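Local coordinates for protein Orf11 (PDB 6O43) that is a potential lysin of a staphylococcal phage, probably helping to break down the host cell wall peptidoglycan, at residues A[46-59]-A[89-101]. Residues are numbered along the deposited sequence; the frame is centred on the assembly and turned at random.
Sequences KIRQVLKAVKEIGV and YLTDAKFIARKLV. With I3C (5-amino-2,4,6-triiodobenzene-1,3-dicarboxylic acid), chain B.
Tyr89 reaches across to Gln49, and its hydroxyl donates a hydrogen bond to the side-chain amide. Tyr89 OH lies 2.5 Å from Gln49 OE1, in the carbonyl plane, with a C=O...donor angle of 149°. OE1 also lies in the plane of the ring, at its edge, while the amide and ring planes are turned 65° apart. Tyr89 CG sits between its own backbone N and carbonyl carbon, and from there the ring reaches Gln49 and Val50. Val50 CG2 meets the ring edge, 3.7 Å from Tyr89 CD1. The extended aliphatic chain of Lys46 crosses the hydroxyl end at about a right angle. Leu90 CD2 lies against the amide nitrogen of Gln49, and Leu90 CD1 touches Ala53 CB.

Further along, Ala53, Ala93 and Ala97 lie in the interface. The helix axes approach to 9.0 Å and run roughly parallel, crossing at -29°. Ala97 CB lies 4.0 Å from Val54 CB and 3.6 Å from Ile57 CG2. Ile57 is a knob in a hole formed by Lys94, Ala97, Arg98 and Val101. Ile57 CD1 rests 3.6 Å from Lys94 CA and also touches Ala97, while CG2 lies against Ala97 and Arg98. Gly58, with positive phi, ends helical geometry, and Val59 CG2 then lies 3.9 Å from Leu100 CB.

At the start of helix 89-104, the Tyr89 backbone lies beside the bound triiodo compound, whose pocket also includes Trp39. Helix 61-71 packs on Val50 and Val54 through Phe64, and helix 23-30 meets helix 44-57 at Arg48 and Leu51.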
ATOM      1  N   LYS A  46      -3.078   8.334  21.061  1.00 45.65           N
ATOM      2  CA  LYS A  46      -2.422   7.104  20.619  1.00 43.47           C
ATOM      3  C   LYS A  46      -2.320   7.047  19.098  1.00 46.43           C
ATOM      4  O   LYS A  46      -1.319   6.562  18.556  1.00 45.31           O
ATOM      5  CB  LYS A  46      -3.164   5.882  21.165  1.00 43.34           C
ATOM      6  CG  LYS A  46      -3.039   5.725  22.678  1.00 51.99           C
ATOM      7  CD  LYS A  46      -3.686   4.443  23.173  1.00 47.36           C
ATOM      8  CE  LYS A  46      -3.356   4.207  24.639  1.00 58.79           C
ATOM      9  NZ  LYS A  46      -4.038   3.005  25.204  1.00 57.56           N
ATOM     10  N   ILE A  47      -3.339   7.542  18.392  1.00 43.40           N
ATOM     11  CA  ILE A  47      -3.264   7.606  16.934  1.00 45.74           C
ATOM     12  C   ILE A  47      -2.094   8.484  16.505  1.00 46.01           C
ATOM     13  O   ILE A  47      -1.297   8.109  15.637  1.00 50.14           O
ATOM     14  CB  ILE A  47      -4.596   8.108  16.351  1.00 45.47           C
ATOM     15  CG1 ILE A  47      -5.721   7.112  16.644  1.00 44.10           C
ATOM     16  CG2 ILE A  47      -4.467   8.351  14.859  1.00 42.61           C
ATOM     17  CD1 ILE A  47      -7.094   7.594  16.204  1.00 47.15           C
ATOM     18  N   ARG A  48      -1.967   9.664  17.119  1.00 43.41           N
ATOM     19  CA  ARG A  48      -0.828  10.533  16.834  1.00 46.55           C
ATOM     20  C   ARG A  48       0.489   9.850  17.152  1.00 43.65           C
ATOM     21  O   ARG A  48       1.460   9.978  16.402  1.00 48.87           O
ATOM     22  CB  ARG A  48      -0.932  11.827  17.634  1.00 47.18           C
ATOM     23  CG  ARG A  48      -1.965  12.774  17.121  1.00 58.46           C
ATOM     24  CD  ARG A  48      -2.146  13.952  18.067  1.00 64.99           C
ATOM     25  NE  ARG A  48      -3.362  14.672  17.725  1.00 61.40           N
ATOM     26  CZ  ARG A  48      -3.464  15.495  16.689  1.00 61.59           C
ATOM     27  NH1 ARG A  48      -2.415  15.708  15.905  1.00 61.83           N
ATOM     28  NH2 ARG A  48      -4.616  16.098  16.438  1.00 67.46           N
ATOM     29  N   GLN A  49       0.554   9.163  18.292  1.00 46.07           N
ATOM     30  CA  GLN A  49       1.756   8.424  18.654  1.00 51.91           C
ATOM     31  C   GLN A  49       2.154   7.456  17.545  1.00 46.70           C
ATOM     32  O   GLN A  49       3.326   7.372  17.162  1.00 44.21           O
ATOM     33  CB  GLN A  49       1.516   7.685  19.970  1.00 52.46           C
ATOM     34  CG  GLN A  49       2.743   7.036  20.567  1.00 59.96           C
ATOM     35  CD  GLN A  49       2.391   6.068  21.677  1.00 65.82           C
ATOM     36  OE1 GLN A  49       1.278   5.540  21.724  1.00 66.12           O
ATOM     37  NE2 GLN A  49       3.334   5.832  22.580  1.00 67.95           N
ATOM     38  N   VAL A  50       1.176   6.730  17.002  1.00 44.14           N
ATOM     39  CA  VAL A  50       1.452   5.758  15.949  1.00 44.11           C
ATOM     40  C   VAL A  50       1.924   6.458  14.681  1.00 44.98           C
ATOM     41  O   VAL A  50       2.964   6.109  14.110  1.00 45.06           O
ATOM     42  CB  VAL A  50       0.205   4.896  15.684  1.00 43.24           C
ATOM     43  CG1 VAL A  50       0.362   4.125  14.385  1.00 39.74           C
ATOM     44  CG2 VAL A  50      -0.039   3.955  16.855  1.00 38.95           C
ATOM     45  N   LEU A  51       1.173   7.461  14.226  1.00 44.37           N
ATOM     46  CA  LEU A  51       1.522   8.138  12.981  1.00 47.23           C
ATOM     47  C   LEU A  51       2.887   8.811  13.077  1.00 41.42           C
ATOM     48  O   LEU A  51       3.699   8.720  12.152  1.00 47.00           O
ATOM     49  CB  LEU A  51       0.437   9.152  12.621  1.00 44.89           C
ATOM     50  CG  LEU A  51      -0.918   8.500  12.344  1.00 42.89           C
ATOM     51  CD1 LEU A  51      -1.962   9.540  11.963  1.00 47.08           C
ATOM     52  CD2 LEU A  51      -0.772   7.442  11.255  1.00 38.75           C
ATOM     53  N   LYS A  52       3.153   9.503  14.187  1.00 44.94           N
ATOM     54  CA  LYS A  52       4.475  10.095  14.380  1.00 47.50           C
ATOM     55  C   LYS A  52       5.569   9.034  14.319  1.00 44.19           C
ATOM     56  O   LYS A  52       6.644   9.271  13.756  1.00 47.83           O
ATOM     57  CB  LYS A  52       4.528  10.838  15.716  1.00 47.83           C
ATOM     58  CG  LYS A  52       3.710  12.117  15.775  1.00 50.55           C
ATOM     59  CD  LYS A  52       3.902  12.810  17.117  1.00 60.72           C
ATOM     60  CE  LYS A  52       5.381  12.911  17.468  1.00 66.96           C
ATOM     61  NZ  LYS A  52       5.619  13.712  18.707  1.00 74.43           N
ATOM     62  N   ALA A  53       5.316   7.861  14.898  1.00 43.45           N
ATOM     63  CA  ALA A  53       6.348   6.832  14.973  1.00 50.49           C
ATOM     64  C   ALA A  53       6.685   6.277  13.591  1.00 45.51           C
ATOM     65  O   ALA A  53       7.864   6.136  13.245  1.00 44.64           O
ATOM     66  CB  ALA A  53       5.905   5.714  15.916  1.00 47.58           C
ATOM     67  N   VAL A  54       5.673   5.965  12.782  1.00 39.20           N
ATOM     68  CA  VAL A  54       5.964   5.446  11.447  1.00 48.62           C
ATOM     69  C   VAL A  54       6.622   6.526  10.597  1.00 52.96           C
ATOM     70  O   VAL A  54       7.511   6.243   9.784  1.00 47.76           O
ATOM     71  CB  VAL A  54       4.692   4.883  10.781  1.00 42.03           C
ATOM     72  CG1 VAL A  54       4.024   3.846  11.675  1.00 35.34           C
ATOM     73  CG2 VAL A  54       3.722   5.995  10.422  1.00 42.51           C
ATOM     74  N   LYS A  55       6.213   7.783  10.785  1.00 52.59           N
ATOM     75  CA  LYS A  55       6.836   8.883  10.056  1.00 46.69           C
ATOM     76  C   LYS A  55       8.330   8.956  10.340  1.00 47.38           C
ATOM     77  O   LYS A  55       9.136   9.124   9.418  1.00 47.71           O
ATOM     78  CB  LYS A  55       6.160  10.204  10.420  1.00 48.69           C
ATOM     79  CG  LYS A  55       6.730  11.408   9.690  1.00 54.21           C
ATOM     80  CD  LYS A  55       6.048  12.703  10.119  1.00 63.88           C
ATOM     81  CE  LYS A  55       6.329  13.820   9.125  1.00 77.66           C
ATOM     82  NZ  LYS A  55       5.914  13.405   7.748  1.00 79.81           N
ATOM     83  N   GLU A  56       8.716   8.842  11.613  1.00 49.49           N
ATOM     84  CA  GLU A  56      10.130   8.890  11.969  1.00 55.29           C
ATOM     85  C   GLU A  56      10.918   7.777  11.293  1.00 51.43           C
ATOM     86  O   GLU A  56      12.108   7.944  11.007  1.00 51.15           O
ATOM     87  CB  GLU A  56      10.289   8.800  13.488  1.00 58.47           C
ATOM     88  CG  GLU A  56      10.497  10.134  14.167  1.00 75.19           C
ATOM     89  CD  GLU A  56      11.910  10.647  13.994  1.00 82.25           C
ATOM     90  OE1 GLU A  56      12.819   9.818  13.769  1.00 86.00           O
ATOM     91  OE2 GLU A  56      12.113  11.875  14.076  1.00 89.91           O
ATOM     92  N   ILE A  57      10.273   6.642  11.030  1.00 53.21           N
ATOM     93  CA  ILE A  57      10.971   5.502  10.446  1.00 56.86           C
ATOM     94  C   ILE A  57      11.099   5.641   8.933  1.00 48.48           C
ATOM     95  O   ILE A  57      12.045   5.114   8.336  1.00 47.80           O
ATOM     96  CB  ILE A  57      10.253   4.202  10.842  1.00 51.85           C
ATOM     97  CG1 ILE A  57      10.501   3.900  12.322  1.00 43.65           C
ATOM     98  CG2 ILE A  57      10.695   3.047   9.948  1.00 57.10           C
ATOM     99  CD1 ILE A  57       9.553   2.878  12.909  1.00 41.71           C
ATOM    100  N   GLY A  58      10.168   6.339   8.287  1.00 54.51           N
ATOM    101  CA  GLY A  58      10.274   6.588   6.863  1.00 48.68           C
ATOM    102  C   GLY A  58       9.027   6.248   6.074  1.00 48.27           C
ATOM    103  O   GLY A  58       9.055   6.255   4.840  1.00 54.90           O
ATOM    104  N   VAL A  59       7.929   5.946   6.762  1.00 45.89           N
ATOM    105  CA  VAL A  59       6.647   5.660   6.127  1.00 44.17           C
ATOM    106  C   VAL A  59       5.737   6.862   6.323  1.00 51.98           C
ATOM    107  O   VAL A  59       5.546   7.325   7.453  1.00 45.24           O
ATOM    108  CB  VAL A  59       6.000   4.386   6.696  1.00 44.74           C
ATOM    109  CG1 VAL A  59       4.549   4.282   6.243  1.00 37.21           C
ATOM    110  CG2 VAL A  59       6.786   3.158   6.259  1.00 47.65           C
ATOM    111  N   TYR A  89       0.671  -2.473  20.211  1.00 44.81           N
ATOM    112  CA  TYR A  89       0.344  -1.695  19.020  1.00 48.53           C
ATOM    113  C   TYR A  89       1.506  -0.817  18.570  1.00 53.21           C
ATOM    114  O   TYR A  89       1.699  -0.628  17.363  1.00 45.42           O
ATOM    115  CB  TYR A  89      -0.910  -0.849  19.259  1.00 46.52           C
ATOM    116  CG  TYR A  89      -0.716   0.357  20.156  1.00 52.02           C
ATOM    117  CD1 TYR A  89      -0.220   1.555  19.651  1.00 53.24           C
ATOM    118  CD2 TYR A  89      -1.054   0.305  21.499  1.00 50.21           C
ATOM    119  CE1 TYR A  89      -0.047   2.660  20.465  1.00 50.96           C
ATOM    120  CE2 TYR A  89      -0.886   1.405  22.319  1.00 66.37           C
ATOM    121  CZ  TYR A  89      -0.383   2.581  21.796  1.00 60.13           C
ATOM    122  OH  TYR A  89      -0.217   3.679  22.612  1.00 67.01           O
ATOM    123  N   LEU A  90       2.284  -0.269  19.506  1.00 46.12           N
ATOM    124  CA  LEU A  90       3.388   0.599  19.113  1.00 49.99           C
ATOM    125  C   LEU A  90       4.551  -0.209  18.551  1.00 44.38           C
ATOM    126  O   LEU A  90       5.109   0.140  17.506  1.00 44.23           O
ATOM    127  CB  LEU A  90       3.852   1.453  20.295  1.00 45.28           C
ATOM    128  CG  LEU A  90       4.848   2.554  19.923  1.00 53.77           C
ATOM    129  CD1 LEU A  90       4.265   3.441  18.832  1.00 54.10           C
ATOM    130  CD2 LEU A  90       5.231   3.382  21.143  1.00 52.38           C
ATOM    131  N   THR A  91       4.934  -1.286  19.239  1.00 54.90           N
ATOM    132  CA  THR A  91       5.940  -2.192  18.695  1.00 52.66           C
ATOM    133  C   THR A  91       5.543  -2.692  17.311  1.00 48.03           C
ATOM    134  O   THR A  91       6.396  -2.854  16.428  1.00 46.28           O
ATOM    135  CB  THR A  91       6.150  -3.374  19.645  1.00 56.45           C
ATOM    136  OG1 THR A  91       6.650  -2.900  20.904  1.00 57.66           O
ATOM    137  CG2 THR A  91       7.134  -4.373  19.044  1.00 58.87           C
ATOM    138  N   ASP A  92       4.249  -2.936  17.098  1.00 44.31           N
ATOM    139  CA  ASP A  92       3.806  -3.462  15.812  1.00 46.38           C
ATOM    140  C   ASP A  92       3.899  -2.404  14.718  1.00 44.53           C
ATOM    141  O   ASP A  92       4.315  -2.704  13.593  1.00 46.95           O
ATOM    142  CB  ASP A  92       2.376  -3.995  15.924  1.00 43.28           C
ATOM    143  CG  ASP A  92       1.984  -4.856  14.738  1.00 45.70           C
ATOM    144  OD1 ASP A  92       2.395  -6.034  14.700  1.00 49.49           O
ATOM    145  OD2 ASP A  92       1.278  -4.360  13.837  1.00 44.81           O
ATOM    146  N   ALA A  93       3.511  -1.164  15.027  1.00 45.11           N
ATOM    147  CA  ALA A  93       3.598  -0.101  14.030  1.00 45.39           C
ATOM    148  C   ALA A  93       5.037   0.120  13.587  1.00 47.44           C
ATOM    149  O   ALA A  93       5.311   0.255  12.388  1.00 41.17           O
ATOM    150  CB  ALA A  93       3.000   1.197  14.575  1.00 46.52           C
ATOM    151  N   LYS A  94       5.975   0.152  14.539  1.00 40.76           N
ATOM    152  CA  LYS A  94       7.379   0.352  14.189  1.00 42.97           C
ATOM    153  C   LYS A  94       7.943  -0.853  13.440  1.00 45.22           C
ATOM    154  O   LYS A  94       8.747  -0.696  12.512  1.00 40.70           O
ATOM    155  CB  LYS A  94       8.202   0.628  15.448  1.00 43.27           C
ATOM    156  CG  LYS A  94       7.811   1.888  16.212  1.00 44.71           C
ATOM    157  CD  LYS A  94       8.745   2.092  17.396  1.00 48.34           C
ATOM    158  CE  LYS A  94       8.355   3.302  18.229  1.00 50.48           C
ATOM    159  NZ  LYS A  94       9.219   3.428  19.433  1.00 58.33           N
ATOM    160  N   PHE A  95       7.552  -2.062  13.842  1.00 43.77           N
ATOM    161  CA  PHE A  95       7.970  -3.256  13.113  1.00 48.46           C
ATOM    162  C   PHE A  95       7.532  -3.184  11.653  1.00 44.73           C
ATOM    163  O   PHE A  95       8.329  -3.423  10.738  1.00 41.52           O
ATOM    164  CB  PHE A  95       7.400  -4.501  13.800  1.00 46.44           C
ATOM    165  CG  PHE A  95       7.626  -5.782  13.042  1.00 49.00           C
ATOM    166  CD1 PHE A  95       8.890  -6.343  12.955  1.00 52.93           C
ATOM    167  CD2 PHE A  95       6.566  -6.440  12.437  1.00 54.66           C
ATOM    168  CE1 PHE A  95       9.099  -7.531  12.261  1.00 62.51           C
ATOM    169  CE2 PHE A  95       6.767  -7.629  11.744  1.00 59.43           C
ATOM    170  CZ  PHE A  95       8.037  -8.174  11.657  1.00 52.58           C
ATOM    171  N   ILE A  96       6.267  -2.830  11.418  1.00 43.94           N
ATOM    172  CA  ILE A  96       5.755  -2.793  10.052  1.00 42.82           C
ATOM    173  C   ILE A  96       6.332  -1.612   9.285  1.00 48.29           C
ATOM    174  O   ILE A  96       6.525  -1.691   8.064  1.00 45.95           O
ATOM    175  CB  ILE A  96       4.218  -2.761  10.058  1.00 39.35           C
ATOM    176  CG1 ILE A  96       3.668  -4.105  10.537  1.00 40.15           C
ATOM    177  CG2 ILE A  96       3.692  -2.421   8.673  1.00 47.15           C
ATOM    178  CD1 ILE A  96       4.271  -5.306   9.801  1.00 42.32           C
ATOM    179  N   ALA A  97       6.610  -0.502   9.969  1.00 42.34           N
ATOM    180  CA  ALA A  97       7.222   0.638   9.297  1.00 38.54           C
ATOM    181  C   ALA A  97       8.608   0.283   8.781  1.00 43.23           C
ATOM    182  O   ALA A  97       8.944   0.568   7.626  1.00 42.22           O
ATOM    183  CB  ALA A  97       7.287   1.842  10.240  1.00 39.68           C
ATOM    184  N   ARG A  98       9.434  -0.340   9.627  1.00 39.73           N
ATOM    185  CA  ARG A  98      10.764  -0.744   9.183  1.00 42.35           C
ATOM    186  C   ARG A  98      10.687  -1.828   8.115  1.00 41.97           C
ATOM    187  O   ARG A  98      11.507  -1.844   7.191  1.00 42.58           O
ATOM    188  CB  ARG A  98      11.602  -1.213  10.375  1.00 47.79           C
ATOM    189  CG  ARG A  98      12.043  -0.080  11.297  1.00 52.44           C
ATOM    190  CD  ARG A  98      12.975  -0.581  12.387  1.00 58.02           C
ATOM    191  NE  ARG A  98      12.315  -1.513  13.295  1.00 66.51           N
ATOM    192  CZ  ARG A  98      11.939  -1.212  14.535  1.00 73.67           C
ATOM    193  NH1 ARG A  98      12.163   0.002  15.025  1.00 62.48           N
ATOM    194  NH2 ARG A  98      11.344  -2.129  15.286  1.00 59.88           N
ATOM    195  N   LYS A  99       9.701  -2.724   8.211  1.00 44.25           N
ATOM    196  CA  LYS A  99       9.521  -3.741   7.179  1.00 48.93           C
ATOM    197  C   LYS A  99       9.173  -3.101   5.839  1.00 41.58           C
ATOM    198  O   LYS A  99       9.709  -3.490   4.795  1.00 43.14           O
ATOM    199  CB  LYS A  99       8.438  -4.731   7.612  1.00 43.73           C
ATOM    200  CG  LYS A  99       8.536  -6.098   6.958  1.00 59.76           C
ATOM    201  CD  LYS A  99       7.781  -7.142   7.764  1.00 69.98           C
ATOM    202  N   LEU A 100       8.297  -2.094   5.855  1.00 39.76           N
ATOM    203  CA  LEU A 100       7.903  -1.428   4.619  1.00 48.45           C
ATOM    204  C   LEU A 100       9.059  -0.647   4.005  1.00 50.77           C
ATOM    205  O   LEU A 100       9.170  -0.566   2.775  1.00 43.07           O
ATOM    206  CB  LEU A 100       6.717  -0.506   4.888  1.00 51.58           C
ATOM    207  CG  LEU A 100       5.581  -0.518   3.872  1.00 59.89           C
ATOM    208  CD1 LEU A 100       5.291  -1.939   3.418  1.00 51.15           C
ATOM    209  CD2 LEU A 100       4.336   0.119   4.470  1.00 53.42           C
ATOM    210  N   VAL A 101       9.925  -0.062   4.832  1.00 41.82           N
ATOM    211  CA  VAL A 101      11.090   0.630   4.295  1.00 43.31           C
ATOM    212  C   VAL A 101      12.028  -0.360   3.615  1.00 46.72           C
ATOM    213  O   VAL A 101      12.539  -0.100   2.519  1.00 42.18           O
ATOM    214  CB  VAL A 101      11.801   1.422   5.407  1.00 43.41           C
ATOM    215  CG1 VAL A 101      13.130   1.969   4.913  1.00 47.64           C
ATOM    216  CG2 VAL A 101      10.913   2.559   5.907  1.00 56.82           C
TER
HETATM  217  I3  I3C B 301      -0.942  -6.515  19.688  0.52 83.77           I
HETATM  218  I2  I3C B 301      -5.118  -2.999  22.230  0.52 90.77           I
HETATM  219  I1  I3C B 301      -4.950  -8.918  23.556  0.52 88.53           I
HETATM  220  O8  I3C B 301      -1.662  -9.218  22.365  0.52 91.49           O
HETATM  221  O9  I3C B 301      -2.777  -9.501  20.513  0.52 91.67           O
HETATM  222  C10 I3C B 301      -5.960  -5.780  23.603  0.52 92.54           C
HETATM  223  N13 I3C B 301      -2.623  -3.936  20.422  0.52 88.12           N
HETATM  224  C1  I3C B 301      -3.106  -7.407  21.675  0.52 92.07           C
HETATM  225  C6  I3C B 301      -2.594  -6.316  20.988  0.52 89.81           C
HETATM  226  C5  I3C B 301      -3.165  -5.069  21.145  0.52 89.27           C
HETATM  227  C4  I3C B 301      -4.248  -4.904  21.988  0.52 92.54           C
HETATM  228  C3  I3C B 301      -4.763  -5.987  22.677  0.52 93.50           C
HETATM  229  C2  I3C B 301      -4.193  -7.242  22.521  0.52 91.38           C
HETATM  230  C7  I3C B 301      -2.478  -8.789  21.506  0.52 92.82           C
HETATM  231  O11 I3C B 301      -7.130  -5.927  23.158  0.52 90.28           O
HETATM  232  O12 I3C B 301      -5.778  -5.458  24.806  0.52 91.92           O